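Local coordinates for protein phosphoserine aminotransferase (Bacillus alcalophilus, PDB 1W23) that catalyses the reversible, pyridoxal-phosphate-dependent transamination between O-phosphoserine and 2-oxoglutarate in serine biosynthesis, and likewise acts on phosphohydroxythreonine, at residues Asn151-Thr156 against Arg328-Cys333; Met173-Leu178 against Leu296-Phe301; Ala76-Thr81 against Thr222-Ala227; Phe71-Ala76 against Leu235-Pro240. All coordinates share one frame; numbering follows the deposited sequence. Where two conformers were deposited one is given.

Contact 1 of 4, residues Asn151-Thr156 against Arg328-Cys333; sequences NTIYGT and RSVGGC. With PLP (pyridoxal-5'-phosphate), chain J.
Flanking the pyridoxal phosphate pocket, Ile153 and Tyr154 on the turn between strands 150-151 and 156-157 lean against Ser329 and Val330 of the loop that leads into strand 333-336. The branch methyl CG2 of Ile153 does the touching: a chi1 of -71° sets CG1 beside the backbone N and leaves CG2 anti to it, where CG2 comes 3.9 Å from Val330 CG1, as well as close to the Ser329 hydroxyl. The same methyl also rests over one face of the Tyr154 ring, nearer its margin than its centre, so a single beta-branched residue fills the corner between its aromatic neighbour and the facing valine. Val330 meets the phenol end of that ring obliquely, its CG1 standing 3.7 Å from Tyr154 CZ. Polar ends meet only through water: one molecule lies 3.0 Å from Tyr154 OH and 2.8 Å from Ser329 OG, and Ser329 OG is further hydrogen-bonded to His327.

The turn belongs to a class-V aminotransferase, of the fold-type I architecture, and reaches the cofactor through Thr152, whose OG1 shares a 2.6 Å hydrogen bond with O3 of the pyridoxal phosphate. Backbone bonds close it, Gly155 N reaching Asn151 O at 2.8 Å, and Gly155 suits its place because its phi is positive. Asn151 adds a side-chain brace, ND2 donating to Thr156 OG1, which is tilted 29° out of the amide plane. Ile153 is buried and also packs on Trp102, another cofactor-binding residue, whereas Ser329 and Val330 lie on the exposed side, where a small hydroxyl can hold water.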
# COMPACT_ATOMS: atom_id res chain seq x y z
N ASN A 151 4.61 -19.49 11.88
CA ASN A 151 5.21 -19.92 10.62
C ASN A 151 4.10 -20.39 9.70
O ASN A 151 3.65 -21.54 9.72
CB ASN A 151 6.24 -21.01 10.88
CG ASN A 151 7.25 -20.48 11.89
OD1 ASN A 151 8.11 -19.68 11.52
ND2 ASN A 151 7.15 -20.92 13.12
N THR A 152 3.59 -19.42 8.92
CA THR A 152 2.30 -19.54 8.22
C THR A 152 2.23 -20.76 7.31
O THR A 152 1.15 -21.34 7.13
CB THR A 152 2.08 -18.24 7.37
OG1 THR A 152 2.62 -17.15 8.13
CG2 THR A 152 0.61 -18.01 7.07
N ILE A 153 3.36 -21.08 6.65
CA ILE A 153 3.38 -22.19 5.69
C ILE A 153 3.42 -23.55 6.34
O ILE A 153 2.86 -24.54 5.83
CB ILE A 153 4.55 -21.98 4.69
CG1 ILE A 153 4.18 -20.82 3.75
CG2 ILE A 153 4.89 -23.26 3.93
CD1 ILE A 153 5.31 -20.21 2.96
N TYR A 154 4.11 -23.64 7.48
CA TYR A 154 4.35 -24.91 8.20
C TYR A 154 3.38 -25.17 9.32
O TYR A 154 3.29 -26.31 9.80
CB TYR A 154 5.82 -24.94 8.70
CG TYR A 154 6.74 -25.17 7.50
CD1 TYR A 154 7.34 -24.13 6.85
CD2 TYR A 154 6.92 -26.43 7.01
CE1 TYR A 154 8.15 -24.35 5.73
CE2 TYR A 154 7.74 -26.66 5.90
CZ TYR A 154 8.35 -25.60 5.28
OH TYR A 154 9.16 -25.82 4.16
N GLY A 155 2.61 -24.19 9.78
CA GLY A 155 1.60 -24.43 10.82
C GLY A 155 2.17 -24.61 12.21
O GLY A 155 1.57 -25.34 13.02
N THR A 156 3.27 -23.95 12.53
CA THR A 156 3.87 -23.98 13.85
C THR A 156 3.90 -22.56 14.44
O THR A 156 3.85 -21.57 13.69
CB THR A 156 5.31 -24.54 13.81
OG1 THR A 156 6.06 -23.63 13.01
CG2 THR A 156 5.37 -25.94 13.26
N ARG A 328 2.08 -23.67 -2.12
CA ARG A 328 2.62 -24.33 -3.24
C ARG A 328 3.97 -24.98 -2.97
O ARG A 328 4.37 -25.98 -3.54
CB ARG A 328 2.79 -23.31 -4.40
CG ARG A 328 3.98 -22.40 -4.10
CD ARG A 328 4.01 -21.14 -4.91
NE ARG A 328 4.87 -20.05 -4.52
CZ ARG A 328 6.02 -19.81 -3.92
NH1 ARG A 328 6.79 -20.81 -3.46
NH2 ARG A 328 6.46 -18.55 -3.77
N SER A 329 4.74 -24.43 -2.04
CA SER A 329 6.07 -24.94 -1.72
C SER A 329 6.04 -26.25 -0.92
O SER A 329 7.05 -26.96 -0.87
CB SER A 329 6.91 -23.93 -0.90
OG SER A 329 6.31 -23.69 0.37
N VAL A 330 4.94 -26.57 -0.26
CA VAL A 330 4.85 -27.75 0.58
C VAL A 330 3.67 -28.70 0.28
O VAL A 330 3.66 -29.85 0.70
CB VAL A 330 4.77 -27.42 2.09
CG1 VAL A 330 6.03 -26.70 2.55
CG2 VAL A 330 3.54 -26.62 2.45
N GLY A 331 2.67 -28.27 -0.47
CA GLY A 331 1.59 -29.20 -0.71
C GLY A 331 0.74 -29.44 0.53
O GLY A 331 0.67 -28.69 1.47
N GLY A 332 0.01 -30.58 0.49
CA GLY A 332 -0.95 -30.93 1.49
C GLY A 332 -2.06 -29.90 1.61
O GLY A 332 -2.50 -29.29 0.62
N CYS A 333 -2.56 -29.73 2.84
CA CYS A 333 -3.72 -28.93 3.15
C CYS A 333 -3.35 -27.89 4.22
O CYS A 333 -2.48 -28.16 5.07
CB CYS A 333 -4.87 -29.79 3.69
SG CYS A 333 -5.26 -31.19 2.61
N1 PLP J . 5.72 -13.13 6.95
C2 PLP J . 4.71 -14.02 7.27
C2A PLP J . 4.84 -14.75 8.56
C3 PLP J . 3.63 -14.18 6.41
O3 PLP J . 2.66 -15.00 6.73
C4 PLP J . 3.59 -13.43 5.18
C4A PLP J . 2.39 -13.57 4.30
C5 PLP J . 4.63 -12.53 4.90
C6 PLP J . 5.68 -12.43 5.79
C5A PLP J . 4.69 -11.73 3.63
O4P PLP J . 3.79 -10.57 3.76
P PLP J . 3.60 -9.57 2.49
O1P PLP J . 3.01 -10.39 1.38
O2P PLP J . 4.98 -9.04 2.14
O3P PLP J . 2.69 -8.51 3.08
O HOH W 1 8.45 -23.66 2.15

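Contact 2 of 4, residues Met173-Leu178 against Leu296-Phe301; sequences MSSDIL and LMNVTF. With PLP (pyridoxal-5'-phosphate), chain J.
Met297 curves its side chain round the carbonyl of Ser175. From a CG placed opposite its own carbonyl carbon (chi1 -65°), the chain bends at chi2 and again at chi3, so that CB, CG and SD all face Ser175 O, with CG the closest at 3.2 Å and SD 3.6 Å away. The flank of the same CG lies 3.8 Å from Asp176 CB, while the Asp176 carboxylate leads off elsewhere, to a salt bridge with Arg180 and hydrogen bonds from Ser149 and Gln157. A flexible, unbranched methionine suits this spot because it can curve to follow the backbone opposite.

Asn298 approaches beside it. Its OD1 stands 4.1 Å from Ser175 CB, too far for more than loose packing, and takes its hydrogen bond from Asn150. Asn150 also bonds Ser175 OG, which pairs with Thr152 as well, so a second shell of amide and hydroxyl groups backs the cofactor's phenolic O3.

The fold-type I architecture explains the pairing: the 173-178 turn follows strand 169-172 of the large sheet, while 298-302 is the middle strand of the small antiparallel sheet, so the contact joins the two domains. On the cofactor side, Ser174 CB lies 3.6 Å from C2 of the pyridoxal ring. In the turn itself, Met173 O accepts from both Asp176 N and Ile177 N. Ser175 O, by contrast, is buried without a hydrogen-bond partner, and the methylenes of Met297 can offer it at most weak polar compensation.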
# COMPACT_ATOMS: atom_id res chain seq x y z
N MET A 173 5.34 -11.02 13.13
CA MET A 173 4.08 -11.53 13.70
C MET A 173 2.95 -11.45 12.69
O MET A 173 1.76 -11.41 13.09
CB MET A 173 3.69 -10.82 15.01
CG MET A 173 4.82 -10.96 16.08
SD MET A 173 4.17 -10.42 17.67
CE MET A 173 5.53 -10.87 18.76
N SER A 174 3.25 -11.43 11.41
CA SER A 174 2.22 -11.28 10.39
C SER A 174 1.02 -12.18 10.58
O SER A 174 -0.12 -11.70 10.45
CB SER A 174 2.79 -11.55 9.02
OG SER A 174 3.75 -10.58 8.61
N SER A 175 1.22 -13.47 10.89
CA SER A 175 0.10 -14.39 10.89
C SER A 175 -0.45 -14.72 12.28
O SER A 175 -1.38 -15.54 12.36
CB SER A 175 0.41 -15.61 10.05
OG SER A 175 1.62 -16.22 10.48
N ASP A 176 0.00 -14.06 13.35
CA ASP A 176 -0.64 -14.23 14.65
C ASP A 176 -0.72 -12.97 15.49
O ASP A 176 -1.21 -13.06 16.63
CB ASP A 176 -0.04 -15.37 15.47
CG ASP A 176 1.33 -15.08 16.08
OD1 ASP A 176 1.89 -14.00 15.73
OD2 ASP A 176 1.81 -15.94 16.86
N ILE A 177 -0.41 -11.80 14.98
CA ILE A 177 -0.53 -10.59 15.82
C ILE A 177 -1.98 -10.39 16.27
O ILE A 177 -2.92 -10.51 15.51
CB ILE A 177 -0.03 -9.35 15.05
CG1 ILE A 177 0.06 -8.14 15.95
CG2 ILE A 177 -0.84 -9.10 13.76
CD1 ILE A 177 0.85 -6.97 15.39
N LEU A 178 -2.11 -10.05 17.54
CA LEU A 178 -3.44 -9.76 18.14
C LEU A 178 -4.42 -10.90 18.01
O LEU A 178 -5.63 -10.73 17.96
CB LEU A 178 -3.99 -8.42 17.64
CG LEU A 178 -5.12 -7.77 18.41
CD1 LEU A 178 -5.11 -7.95 19.89
CD2 LEU A 178 -5.21 -6.28 18.02
N LEU A 296 -2.26 -22.03 16.31
CA LEU A 296 -3.68 -21.70 16.45
C LEU A 296 -4.23 -20.98 15.25
O LEU A 296 -5.45 -20.76 15.18
CB LEU A 296 -3.88 -20.88 17.73
CG LEU A 296 -3.55 -21.64 19.02
CD1 LEU A 296 -3.60 -20.67 20.20
CD2 LEU A 296 -4.48 -22.81 19.24
N MET A 297 -3.38 -20.57 14.31
CA MET A 297 -3.72 -19.73 13.16
C MET A 297 -3.73 -20.47 11.81
O MET A 297 -4.55 -20.14 10.95
CB MET A 297 -2.73 -18.55 13.10
CG MET A 297 -2.83 -17.60 14.27
SD MET A 297 -4.25 -16.47 14.27
CE MET A 297 -5.42 -17.26 15.38
N ASN A 298 -2.81 -21.43 11.63
CA ASN A 298 -2.71 -22.17 10.39
C ASN A 298 -2.52 -23.65 10.70
O ASN A 298 -1.54 -24.01 11.28
CB ASN A 298 -1.54 -21.70 9.50
CG ASN A 298 -1.57 -20.21 9.24
OD1 ASN A 298 -0.89 -19.45 9.96
ND2 ASN A 298 -2.28 -19.74 8.21
N VAL A 299 -3.52 -24.47 10.33
CA VAL A 299 -3.50 -25.90 10.63
C VAL A 299 -3.10 -26.66 9.37
O VAL A 299 -3.84 -26.69 8.38
CB VAL A 299 -4.86 -26.39 11.15
CG1 VAL A 299 -4.78 -27.88 11.44
CG2 VAL A 299 -5.35 -25.60 12.35
N THR A 300 -1.92 -27.26 9.41
CA THR A 300 -1.34 -27.92 8.24
C THR A 300 -1.44 -29.44 8.38
O THR A 300 -1.11 -30.02 9.44
CB THR A 300 0.10 -27.45 8.02
OG1 THR A 300 0.82 -27.65 9.23
CG2 THR A 300 0.14 -25.99 7.59
N PHE A 301 -1.88 -30.13 7.31
CA PHE A 301 -2.05 -31.57 7.42
C PHE A 301 -2.04 -32.19 6.01
O PHE A 301 -2.24 -31.52 5.01
CB PHE A 301 -3.31 -31.98 8.16
CG PHE A 301 -4.61 -31.48 7.57
CD1 PHE A 301 -5.37 -32.33 6.75
CD2 PHE A 301 -5.10 -30.21 7.80
CE1 PHE A 301 -6.57 -31.92 6.19
CE2 PHE A 301 -6.33 -29.82 7.27
CZ PHE A 301 -7.05 -30.68 6.47
N1 PLP J . 5.72 -13.13 6.95
C2 PLP J . 4.71 -14.02 7.27
C2A PLP J . 4.84 -14.75 8.56
C3 PLP J . 3.63 -14.18 6.41
O3 PLP J . 2.66 -15.00 6.73
C4 PLP J . 3.59 -13.43 5.18
C4A PLP J . 2.39 -13.57 4.30
C5 PLP J . 4.63 -12.53 4.90
C6 PLP J . 5.68 -12.43 5.79
C5A PLP J . 4.69 -11.73 3.63
O4P PLP J . 3.79 -10.57 3.76
P PLP J . 3.60 -9.57 2.49
O1P PLP J . 3.01 -10.39 1.38
O2P PLP J . 4.98 -9.04 2.14
O3P PLP J . 2.69 -8.51 3.08

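Contact 3 of 4, residues Ala76-Thr81 against Thr222-Ala227; sequences ASLQFT and TMLQYA. With PLP (pyridoxal-5'-phosphate), chain J.
Gln79 and Tyr226 join helix 75-87, whose N-terminal end cradles the cofactor phosphate as in other fold-type I enzymes, to the start of helix 226-231. From CB, with CG opposite the carbonyl carbon (chi1 -63°), the Gln79 chain bends at chi2, which swings the amide outward from the helix toward Tyr226, past Met189 and Tyr191 of strand 189-193. Its CD comes 3.7 Å from Tyr226 OH. At the tip the branches part: NE2 is hydrogen-bonded to a residue just beyond these segments and also lies against Leu72, while OE1 accepts a short 2.6 Å hydrogen bond from Tyr226 OH. That hydroxyl approaches tilted 31° from the carbonyl plane. The oxygen sits at the ring's edge, in its plane, 3.4 Å from CE2, and amide and ring are turned 60° apart.

Tyrosine suits the site by reaching across to helix 75-87 with a flat apolar body and ending in a donor. A phenylalanine here would keep the ring but would probably leave the buried Gln79 OE1 without this donor.

Nearby, Leu78 CD1 and Leu224 CD2 touch loosely at 4.3 Å, and Asn86 binds both Leu224 O and Tyr226 N, fixing the entry to the second helix. On the cofactor side of the first helix, Ser77 grips one phosphate oxygen twice: its N lies 2.8 Å from O2P, and its OG donates to the same O2P at 2.6 Å.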
# COMPACT_ATOMS: atom_id res chain seq x y z
N ALA A 76 4.97 -7.06 4.90
CA ALA A 76 6.07 -7.58 5.72
C ALA A 76 7.33 -7.77 4.89
O ALA A 76 8.45 -7.64 5.42
CB ALA A 76 5.65 -8.88 6.42
N SER A 77 7.18 -8.08 3.59
CA SER A 77 8.38 -8.33 2.78
C SER A 77 9.29 -7.11 2.73
O SER A 77 10.51 -7.26 2.71
CB SER A 77 8.00 -8.75 1.36
OG SER A 77 7.30 -9.97 1.37
N LEU A 78 8.73 -5.86 2.70
CA LEU A 78 9.61 -4.73 2.73
C LEU A 78 10.31 -4.60 4.05
O LEU A 78 11.47 -4.12 4.13
CB LEU A 78 8.87 -3.42 2.36
CG LEU A 78 9.78 -2.22 2.12
CD1 LEU A 78 10.74 -2.40 0.94
CD2 LEU A 78 8.94 -0.98 1.93
N GLN A 79 9.66 -5.00 5.17
CA GLN A 79 10.33 -4.99 6.46
C GLN A 79 11.51 -5.94 6.50
O GLN A 79 12.47 -5.66 7.25
CB GLN A 79 9.32 -5.34 7.58
CG GLN A 79 8.19 -4.33 7.70
CD GLN A 79 8.78 -2.93 7.92
OE1 GLN A 79 9.51 -2.75 8.93
NE2 GLN A 79 8.50 -2.01 7.03
N PHE A 80 11.50 -7.01 5.74
CA PHE A 80 12.67 -7.89 5.70
C PHE A 80 13.94 -7.16 5.33
O PHE A 80 15.01 -7.51 5.82
CB PHE A 80 12.47 -9.04 4.71
CG PHE A 80 11.33 -10.02 5.00
CD1 PHE A 80 10.87 -10.81 3.98
CD2 PHE A 80 10.78 -10.15 6.26
CE1 PHE A 80 9.88 -11.77 4.19
CE2 PHE A 80 9.78 -11.09 6.49
CZ PHE A 80 9.38 -11.91 5.48
N THR A 81 13.86 -6.17 4.45
CA THR A 81 15.04 -5.34 4.10
C THR A 81 15.12 -4.07 4.94
O THR A 81 16.23 -3.66 5.35
CB THR A 81 15.09 -5.07 2.59
OG1 THR A 81 16.40 -4.51 2.30
CG2 THR A 81 14.06 -4.12 2.07
N THR A 222 15.32 8.27 2.32
CA THR A 222 14.35 8.85 3.23
C THR A 222 13.20 7.91 3.57
O THR A 222 12.83 7.72 4.76
CB THR A 222 13.81 10.16 2.59
OG1 THR A 222 14.90 11.01 2.23
CG2 THR A 222 12.97 10.87 3.62
N MET A 223 12.59 7.33 2.55
CA MET A 223 11.40 6.48 2.76
C MET A 223 11.76 5.21 3.51
O MET A 223 10.83 4.57 4.04
CB MET A 223 10.74 6.11 1.42
CG MET A 223 9.78 7.15 0.85
SD MET A 223 8.28 7.35 1.86
CE MET A 223 7.42 5.82 1.56
N LEU A 224 13.02 4.80 3.54
CA LEU A 224 13.46 3.54 4.13
C LEU A 224 14.01 3.71 5.54
O LEU A 224 14.43 2.69 6.12
CB LEU A 224 14.44 2.81 3.22
CG LEU A 224 13.77 2.32 1.90
CD1 LEU A 224 14.80 2.01 0.84
CD2 LEU A 224 12.91 1.10 2.22
N GLN A 225 14.02 4.90 6.08
CA GLN A 225 14.39 5.18 7.49
C GLN A 225 13.21 5.04 8.40
O GLN A 225 12.21 5.72 8.17
CB GLN A 225 14.99 6.60 7.65
CG GLN A 225 16.23 6.81 6.85
CD GLN A 225 17.02 7.96 7.27
OE1 GLN A 225 16.73 8.58 8.30
NE2 GLN A 225 18.01 8.21 6.47
N TYR A 226 13.30 4.23 9.45
CA TYR A 226 12.21 4.29 10.44
C TYR A 226 12.04 5.70 11.01
O TYR A 226 10.91 6.12 11.28
CB TYR A 226 12.36 3.28 11.59
CG TYR A 226 12.24 1.86 11.10
CD1 TYR A 226 13.33 1.05 10.94
CD2 TYR A 226 11.00 1.33 10.77
CE1 TYR A 226 13.22 -0.25 10.48
CE2 TYR A 226 10.88 0.03 10.28
CZ TYR A 226 12.00 -0.77 10.14
OH TYR A 226 11.93 -2.04 9.67
N ALA A 227 13.15 6.43 11.20
CA ALA A 227 13.07 7.77 11.77
C ALA A 227 12.15 8.66 10.97
O ALA A 227 11.44 9.52 11.58
CB ALA A 227 14.50 8.35 11.90
N1 PLP J . 5.72 -13.13 6.95
C2 PLP J . 4.71 -14.02 7.27
C2A PLP J . 4.84 -14.75 8.56
C3 PLP J . 3.63 -14.18 6.41
O3 PLP J . 2.66 -15.00 6.73
C4 PLP J . 3.59 -13.43 5.18
C4A PLP J . 2.39 -13.57 4.30
C5 PLP J . 4.63 -12.53 4.90
C6 PLP J . 5.68 -12.43 5.79
C5A PLP J . 4.69 -11.73 3.63
O4P PLP J . 3.79 -10.57 3.76
P PLP J . 3.60 -9.57 2.49
O1P PLP J . 3.01 -10.39 1.38
O2P PLP J . 4.98 -9.04 2.14
O3P PLP J . 2.69 -8.51 3.08

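Contact 4 of 4, residues Phe71-Ala76 against Leu235-Pro240; sequences FLQGGA and LYNTPP. With PLP (pyridoxal-5'-phosphate), chain R; PLP (pyridoxal-5'-phosphate), chain J.
Gln73 meets Pro240 and Thr238 at a subunit boundary, beside the cofactor of the second subunit. Its CG lies 3.8 Å from Pro240 CD, the two side chains running antiparallel alongside each other. With the rest of its chain stretched out, NE2 bonds two waters; Thr238 O, 3.3 Å from NE2, is badly angled for a direct bond. One water, 3.1 Å from NE2, donates to Thr238 O and to cofactor O3P; the other, 2.9 Å from NE2, donates to Asn237 OD1.

Asn237 and Thr238 hold that phosphate directly. Asn237 ND2 gives a nearly straight bond (167°) to O2P at 3.0 Å, while Thr238 donates twice to O1P, from N at 2.9 Å and from OG1 at 2.7 Å. An alanine in place of Asn237 would probably leave O2P without this amide donor and the second water without its OD1 acceptor.

Further out, Gln73 OE1 accepts from Gly74 N of the second subunit, which fixes the amide's rotation. Gly75 must lack a side chain, since a CB would strike O3P of its own subunit's cofactor. Neutral donors thus meet the second subunit's phosphate, and would probably stabilise its negative charge without a formal countercharge from these segments.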
# COMPACT_ATOMS: atom_id res chain seq x y z
N PHE A 71 2.34 2.84 10.55
CA PHE A 71 1.52 2.27 9.49
C PHE A 71 2.28 2.52 8.18
O PHE A 71 2.32 3.65 7.71
CB PHE A 71 0.15 2.90 9.42
CG PHE A 71 -0.71 2.74 10.66
CD1 PHE A 71 -1.52 3.75 11.08
CD2 PHE A 71 -0.71 1.55 11.40
CE1 PHE A 71 -2.31 3.62 12.21
CE2 PHE A 71 -1.50 1.44 12.53
CZ PHE A 71 -2.33 2.45 12.92
N LEU A 72 2.88 1.47 7.62
CA LEU A 72 3.76 1.57 6.45
C LEU A 72 3.18 0.79 5.29
O LEU A 72 2.48 -0.22 5.46
CB LEU A 72 5.15 1.06 6.78
CG LEU A 72 5.84 1.77 7.95
CD1 LEU A 72 7.25 1.22 8.10
CD2 LEU A 72 5.87 3.27 7.77
N GLN A 73 3.54 1.20 4.09
CA GLN A 73 3.29 0.42 2.88
C GLN A 73 4.42 -0.57 2.68
O GLN A 73 5.53 -0.41 3.24
CB GLN A 73 3.14 1.35 1.69
CG GLN A 73 1.98 2.33 1.80
CD GLN A 73 1.83 3.14 0.52
OE1 GLN A 73 1.56 2.57 -0.55
NE2 GLN A 73 1.99 4.47 0.62
N GLY A 74 4.17 -1.58 1.84
CA GLY A 74 5.21 -2.47 1.33
C GLY A 74 5.14 -3.89 1.77
O GLY A 74 5.89 -4.77 1.29
N GLY A 75 4.25 -4.21 2.72
CA GLY A 75 4.10 -5.54 3.26
C GLY A 75 5.14 -5.89 4.29
O GLY A 75 6.15 -5.18 4.50
N ALA A 76 4.97 -7.06 4.90
CA ALA A 76 6.07 -7.58 5.72
C ALA A 76 7.33 -7.77 4.89
O ALA A 76 8.45 -7.64 5.42
CB ALA A 76 5.65 -8.88 6.42
N LEU A 235 2.83 9.80 8.32
CA LEU A 235 2.24 10.70 7.34
C LEU A 235 3.28 11.44 6.53
O LEU A 235 3.06 12.54 6.03
CB LEU A 235 1.29 11.70 8.06
CG LEU A 235 0.13 10.98 8.79
CD1 LEU A 235 -0.48 11.96 9.81
CD2 LEU A 235 -0.91 10.40 7.87
N TYR A 236 4.47 10.85 6.39
CA TYR A 236 5.53 11.47 5.60
C TYR A 236 5.07 11.66 4.16
O TYR A 236 5.24 12.72 3.55
CB TYR A 236 6.82 10.63 5.65
CG TYR A 236 7.83 11.24 4.70
CD1 TYR A 236 8.53 12.43 5.05
CD2 TYR A 236 8.11 10.68 3.48
CE1 TYR A 236 9.45 12.95 4.16
CE2 TYR A 236 9.01 11.24 2.56
CZ TYR A 236 9.68 12.38 2.91
OH TYR A 236 10.59 12.99 2.09
N ASN A 237 4.52 10.61 3.58
CA ASN A 237 3.88 10.67 2.27
C ASN A 237 2.45 10.18 2.43
O ASN A 237 1.95 9.96 3.54
CB ASN A 237 4.66 9.93 1.17
CG ASN A 237 4.61 8.42 1.27
OD1 ASN A 237 4.55 7.88 2.37
ND2 ASN A 237 4.65 7.75 0.12
N THR A 238 1.74 10.01 1.32
CA THR A 238 0.31 9.71 1.41
C THR A 238 0.12 8.31 1.95
O THR A 238 0.58 7.36 1.32
CB THR A 238 -0.36 9.86 0.05
OG1 THR A 238 -0.02 11.11 -0.55
CG2 THR A 238 -1.87 9.79 0.23
N PRO A 239 -0.59 8.11 3.06
CA PRO A 239 -0.77 6.75 3.60
C PRO A 239 -1.84 5.99 2.83
O PRO A 239 -2.62 6.60 2.09
CB PRO A 239 -1.19 7.01 5.03
CG PRO A 239 -1.90 8.34 4.98
CD PRO A 239 -1.20 9.14 3.92
N PRO A 240 -1.91 4.69 3.05
CA PRO A 240 -2.98 3.84 2.49
C PRO A 240 -4.25 4.04 3.35
O PRO A 240 -4.53 3.29 4.28
CB PRO A 240 -2.38 2.44 2.57
CG PRO A 240 -1.51 2.49 3.79
CD PRO A 240 -0.91 3.88 3.77
N1 PLP R . 4.85 13.47 -7.15
C2 PLP R . 3.80 14.30 -7.49
C2A PLP R . 3.90 15.00 -8.82
C3 PLP R . 2.73 14.43 -6.61
O3 PLP R . 1.73 15.20 -6.95
C4 PLP R . 2.72 13.66 -5.43
C4A PLP R . 1.50 13.71 -4.47
C5 PLP R . 3.82 12.88 -5.10
C6 PLP R . 4.88 12.78 -5.98
C5A PLP R . 4.01 12.12 -3.74
O4P PLP R . 3.11 10.91 -3.85
P PLP R . 3.05 9.91 -2.57
O1P PLP R . 2.46 10.71 -1.44
O2P PLP R . 4.45 9.49 -2.28
O3P PLP R . 2.18 8.81 -3.08
N1 PLP J . 5.72 -13.13 6.95
C2 PLP J . 4.71 -14.02 7.27
C2A PLP J . 4.84 -14.75 8.56
C3 PLP J . 3.63 -14.18 6.41
O3 PLP J . 2.66 -15.00 6.73
C4 PLP J . 3.59 -13.43 5.18
C4A PLP J . 2.39 -13.57 4.30
C5 PLP J . 4.63 -12.53 4.90
C6 PLP J . 5.68 -12.43 5.79
C5A PLP J . 4.69 -11.73 3.63
O4P PLP J . 3.79 -10.57 3.76
P PLP J . 3.60 -9.57 2.49
O1P PLP J . 3.01 -10.39 1.38
O2P PLP J . 4.98 -9.04 2.14
O3P PLP J . 2.69 -8.51 3.08
O HOH W 2 1.37 6.82 -1.26
O HOH W 3 3.45 5.39 2.97

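How the contacts relate
Contacts 2, 3 and 4 are buried, the last two beside the second subunit, and contact 1 reaches the surface, where water joins its polar ends. Contacts 3 and 4 share Ala76 and helix 75-87, and lie about 10 Å apart between centres; contacts 1 and 2 are similarly close and abut through the hydrogen bond of Thr152 to Ser175 and the pairing of strands 298-302 and 333-336. Chemistry follows place: apolar packing and one water bridge in contact 1, a carbonyl wrapped by methionine in contact 2, one direct hydrogen bond in contact 3, and two waters, one of which also reaches a phosphate, in contact 4. Contacts 2 and 3 meet at Ser174 and Ala76, beside the cofactor.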